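Local coordinates for 1-carboxybiuret hydrolase subunit AtzE (PDB 6C62), which hydrolyses 1-carboxybiuret to urea-1,3-dicarboxylate and ammonia in the bacterial degradation of atrazine, at residues 139-152 and 168-182. Residues are numbered along the deposited sequence; the frame is centred on the assembly and turned at random.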
loop_
_atom_site.group_PDB
_atom_site.type_symbol
_atom_site.label_atom_id
_atom_site.label_comp_id
_atom_site.label_asym_id
_atom_site.label_seq_id
_atom_site.Cartn_x
_atom_site.Cartn_y
_atom_site.Cartn_z
ATOM N N ASN A 139 10.959 33.960 13.132
ATOM C CA ASN A 139 9.750 34.103 13.923
ATOM C C ASN A 139 9.419 35.572 14.115
ATOM O O ASN A 139 10.228 36.310 14.691
ATOM C CB ASN A 139 9.959 33.439 15.274
ATOM C CG ASN A 139 8.678 33.143 15.969
ATOM O OD1 ASN A 139 7.868 34.045 16.176
ATOM N ND2 ASN A 139 8.471 31.869 16.343
ATOM N N PRO A 140 8.223 36.024 13.716
ATOM C CA PRO A 140 7.879 37.428 13.924
ATOM C C PRO A 140 7.775 37.852 15.364
ATOM O O PRO A 140 7.892 39.020 15.607
ATOM C CB PRO A 140 6.501 37.541 13.235
ATOM C CG PRO A 140 6.512 36.492 12.224
ATOM C CD PRO A 140 7.201 35.364 12.907
ATOM N N HIS A 141 7.570 36.939 16.300
ATOM C CA HIS A 141 7.580 37.323 17.738
ATOM C C HIS A 141 8.991 37.487 18.310
ATOM O O HIS A 141 9.154 38.079 19.395
ATOM C CB HIS A 141 6.805 36.318 18.594
ATOM C CG HIS A 141 5.382 36.150 18.147
ATOM N ND1 HIS A 141 4.489 37.194 18.111
ATOM C CD2 HIS A 141 4.734 35.079 17.609
ATOM C CE1 HIS A 141 3.326 36.762 17.644
ATOM N NE2 HIS A 141 3.449 35.483 17.316
ATOM N N ASP A 142 10.000 36.931 17.639
ATOM C CA ASP A 142 11.401 37.114 18.035
ATOM C C ASP A 142 12.245 36.605 16.893
ATOM O O ASP A 142 12.423 35.366 16.711
ATOM C CB ASP A 142 11.670 36.364 19.330
ATOM C CG ASP A 142 13.147 36.429 19.785
ATOM O OD1 ASP A 142 14.040 36.814 19.016
ATOM O OD2 ASP A 142 13.416 36.046 20.944
ATOM N N THR A 143 12.804 37.550 16.134
ATOM C CA THR A 143 13.445 37.216 14.900
ATOM C C THR A 143 14.783 36.509 15.018
ATOM O O THR A 143 15.307 36.093 14.000
ATOM C CB THR A 143 13.543 38.403 13.950
ATOM O OG1 THR A 143 14.308 39.424 14.540
ATOM C CG2 THR A 143 12.090 38.983 13.600
ATOM N N GLY A 144 15.293 36.305 16.240
ATOM C CA GLY A 144 16.437 35.409 16.426
ATOM C C GLY A 144 16.002 33.933 16.610
ATOM O O GLY A 144 16.836 33.043 16.757
ATOM N N ARG A 145 14.694 33.682 16.580
ATOM C CA ARG A 145 14.149 32.324 16.814
ATOM C C ARG A 145 13.501 31.752 15.539
ATOM O O ARG A 145 13.086 32.479 14.645
ATOM C CB ARG A 145 13.171 32.359 17.970
ATOM C CG ARG A 145 13.850 32.734 19.300
ATOM C CD ARG A 145 12.834 32.769 20.351
ATOM N NE ARG A 145 13.356 33.073 21.674
ATOM C CZ ARG A 145 13.998 32.206 22.469
ATOM N NH1 ARG A 145 14.299 30.963 22.086
ATOM N NH2 ARG A 145 14.374 32.604 23.666
ATOM N N ILE A 146 13.454 30.437 15.476
ATOM C CA ILE A 146 12.838 29.752 14.314
ATOM C C ILE A 146 11.321 29.969 14.262
ATOM O O ILE A 146 10.650 30.125 15.286
ATOM C CB ILE A 146 13.139 28.241 14.304
ATOM C CG1 ILE A 146 12.449 27.520 15.449
ATOM C CG2 ILE A 146 14.636 27.973 14.289
ATOM C CD1 ILE A 146 12.506 25.999 15.330
ATOM N N ALA A 147 10.801 29.954 13.048
ATOM C CA ALA A 147 9.370 29.934 12.792
ATOM C C ALA A 147 8.787 28.504 12.895
ATOM O O ALA A 147 7.607 28.337 12.900
ATOM C CB ALA A 147 9.101 30.466 11.416
ATOM N N GLY A 148 9.618 27.481 12.943
ATOM C CA GLY A 148 9.123 26.129 12.905
ATOM C C GLY A 148 9.082 25.751 11.444
ATOM O O GLY A 148 9.552 26.519 10.577
ATOM N N GLY A 149 8.580 24.565 11.174
ATOM C CA GLY A 149 8.633 24.022 9.831
ATOM C C GLY A 149 7.971 22.673 9.757
ATOM O O GLY A 149 7.484 22.156 10.789
ATOM N N SER A 150 7.926 22.080 8.561
ATOM C CA SER A 150 8.476 22.617 7.334
ATOM C C SER A 150 7.665 23.748 6.711
ATOM O O SER A 150 8.182 24.388 5.826
ATOM C CB SER A 150 8.679 21.496 6.297
ATOM O OG SER A 150 7.449 20.928 5.896
ATOM N N SER A 151 6.447 24.031 7.191
ATOM C CA SER A 151 5.646 25.148 6.653
ATOM C C SER A 151 5.920 26.491 7.378
ATOM O O SER A 151 5.013 27.189 7.768
ATOM C CB SER A 151 4.152 24.832 6.699
ATOM O OG SER A 151 3.809 23.545 6.215
ATOM N N GLY A 152 7.193 26.831 7.568
ATOM C CA GLY A 152 7.559 28.005 8.349
ATOM C C GLY A 152 7.103 29.336 7.743
ATOM O O GLY A 152 6.642 30.234 8.469
ATOM N N GLY A 168 -0.343 25.132 4.062
ATOM C CA GLY A 168 0.835 24.348 4.345
ATOM C C GLY A 168 0.643 22.869 4.076
ATOM O O GLY A 168 -0.392 22.444 3.521
ATOM N N SER A 169 1.678 22.105 4.446
ATOM C CA SER A 169 1.611 20.661 4.432
ATOM C C SER A 169 2.066 20.150 5.765
ATOM O O SER A 169 2.808 20.815 6.500
ATOM C CB SER A 169 2.404 20.019 3.273
ATOM O OG SER A 169 3.799 19.956 3.503
ATOM N N ASP A 170 1.577 18.960 6.090
ATOM C CA ASP A 170 1.853 18.291 7.346
ATOM C C ASP A 170 1.934 16.772 7.119
ATOM O O ASP A 170 0.936 16.111 6.813
ATOM C CB ASP A 170 0.745 18.657 8.394
ATOM C CG ASP A 170 1.112 18.205 9.836
ATOM O OD1 ASP A 170 1.550 17.052 10.001
ATOM O OD2 ASP A 170 0.931 18.999 10.802
ATOM N N THR A 171 3.131 16.230 7.254
ATOM C CA THR A 171 3.330 14.816 7.140
ATOM C C THR A 171 3.484 14.227 8.528
ATOM O O THR A 171 2.703 13.335 8.909
ATOM C CB THR A 171 4.554 14.555 6.250
ATOM O OG1 THR A 171 4.311 15.147 5.001
ATOM C CG2 THR A 171 4.759 13.070 6.005
ATOM N N ASN A 172 4.438 14.755 9.279
ATOM C CA ASN A 172 4.733 14.344 10.643
ATOM C C ASN A 172 4.663 15.514 11.632
ATOM O O ASN A 172 5.137 15.389 12.767
ATOM C CB ASN A 172 6.139 13.784 10.654
ATOM C CG ASN A 172 6.264 12.508 9.805
ATOM O OD1 ASN A 172 5.531 11.539 10.028
ATOM N ND2 ASN A 172 7.186 12.522 8.819
ATOM N N GLY A 173 4.090 16.635 11.212
ATOM C CA GLY A 173 3.964 17.816 12.058
ATOM C C GLY A 173 4.045 19.162 11.407
ATOM O O GLY A 173 3.878 20.163 12.079
ATOM N N SER A 174 4.252 19.240 10.136
ATOM C CA SER A 174 4.657 20.484 9.508
ATOM C C SER A 174 3.644 21.618 9.344
ATOM O O SER A 174 4.030 22.680 8.846
ATOM C CB SER A 174 5.333 20.155 8.164
ATOM O OG SER A 174 6.633 19.662 8.460
ATOM N N ILE A 175 2.386 21.411 9.739
ATOM C CA ILE A 175 1.434 22.494 9.941
ATOM C C ILE A 175 1.355 22.842 11.416
ATOM O O ILE A 175 1.401 24.026 11.823
ATOM C CB ILE A 175 0.025 22.121 9.442
ATOM C CG1 ILE A 175 -0.029 22.218 7.923
ATOM C CG2 ILE A 175 -1.075 23.019 10.046
ATOM C CD1 ILE A 175 -1.282 21.579 7.292
ATOM N N ARG A 176 1.209 21.805 12.221
ATOM C CA ARG A 176 1.088 21.966 13.662
ATOM C C ARG A 176 2.320 22.598 14.320
ATOM O O ARG A 176 2.163 23.410 15.228
ATOM C CB ARG A 176 0.712 20.604 14.285
ATOM C CG ARG A 176 -0.651 20.143 13.837
ATOM C CD ARG A 176 -0.767 18.652 14.123
ATOM N NE ARG A 176 0.074 17.867 13.225
ATOM C CZ ARG A 176 0.405 16.589 13.431
ATOM N NH1 ARG A 176 0.021 15.985 14.527
ATOM N NH2 ARG A 176 1.135 15.905 12.533
ATOM N N VAL A 177 3.528 22.266 13.887
ATOM C CA VAL A 177 4.725 22.824 14.473
ATOM C C VAL A 177 4.836 24.382 14.244
ATOM O O VAL A 177 5.007 25.142 15.234
ATOM C CB VAL A 177 5.995 22.054 14.014
ATOM C CG1 VAL A 177 7.286 22.752 14.466
ATOM C CG2 VAL A 177 5.960 20.602 14.572
ATOM N N PRO A 178 4.742 24.869 12.999
ATOM C CA PRO A 178 4.755 26.323 12.829
ATOM C C PRO A 178 3.565 27.051 13.438
ATOM O O PRO A 178 3.720 28.168 13.883
ATOM C CB PRO A 178 4.812 26.539 11.299
ATOM C CG PRO A 178 4.558 25.220 10.702
ATOM C CD PRO A 178 4.771 24.136 11.728
ATOM N N ALA A 179 2.393 26.442 13.472
ATOM C CA ALA A 179 1.289 27.031 14.180
ATOM C C ALA A 179 1.660 27.216 15.650
ATOM O O ALA A 179 1.450 28.309 16.227
ATOM C CB ALA A 179 0.025 26.178 14.075
ATOM N N SER A 180 2.244 26.180 16.241
ATOM C CA SER A 180 2.683 26.247 17.646
ATOM C C SER A 180 3.714 27.361 17.886
ATOM O O SER A 180 3.555 28.203 18.795
ATOM C CB SER A 180 3.265 24.937 18.085
ATOM O OG SER A 180 3.605 24.890 19.457
ATOM N N LEU A 181 4.790 27.306 17.120
ATOM C CA LEU A 181 5.897 28.182 17.289
ATOM C C LEU A 181 5.652 29.650 16.901
ATOM O O LEU A 181 6.228 30.527 17.562
ATOM C CB LEU A 181 7.125 27.633 16.636
ATOM C CG LEU A 181 7.561 26.246 17.075
ATOM C CD1 LEU A 181 8.971 25.984 16.584
ATOM C CD2 LEU A 181 7.510 26.105 18.583
ATOM N N CYS A 182 4.781 29.901 15.923
ATOM C CA CYS A 182 4.412 31.262 15.499
ATOM C C CYS A 182 3.181 31.831 16.232
ATOM O O CYS A 182 2.845 33.021 16.062
ATOM C CB CYS A 182 4.197 31.321 13.997
ATOM S SG CYS A 182 5.732 31.200 13.073
#
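Ser150 and Ser174 meet in what is, by analogy with other amidases, the Ser-cisSer-Lys catalytic triad of the amidase signature fold; there Ser174 probably forms the acyl-ester and Ser150 probably relays charge with Lys74. The peptide bond before Ser150 is cis, and Ser150 N donates almost straight (178°) to Ser174 OG, 2.7 Å away. The two hydroxyl oxygens, Ser150 OG and Ser174 OG, lie 3.0 Å apart, while Lys74 NZ bonds Ser150 OG from beyond the two segments.

Ser151 fixes the backbone behind this pair. Its side chain is turned anti to the carbonyl carbon (chi1 -47°), which places OG between Ser174 O, to which it donates from above the carbonyl plane, and the N of Ser169, from which it accepts, on the strand ending at Asp170. Ser174 O also receives the N-H of Ser151, in plane and on a lone pair.

A second polar group holds the far end of helix 176-182. Asn139 ND2 reaches Leu181 O at 2.9 Å and Ile146 O at 3.0 Å, both acceptors near its amide plane, whereas OD1 takes the N-H of His141 in an Asx turn. Replacing Asn139 by alanine removes all three bonds, which would probably leave Leu181 O without this donor and the Asx turn less firmly fixed. His141 points its NE2 edge at Cys182 O.

Van der Waals packing joins the two ends: the Pro178 ring lies against the carbonyl oxygens of Gly149 and Ser151, and Leu181 CD1 makes apolar contacts with Gly148 CA and Ile146 CD1. Beside them, Cys182 SG rests 3.8 Å from Ala147 CB and 3.4 Å from the buried Ala147 O.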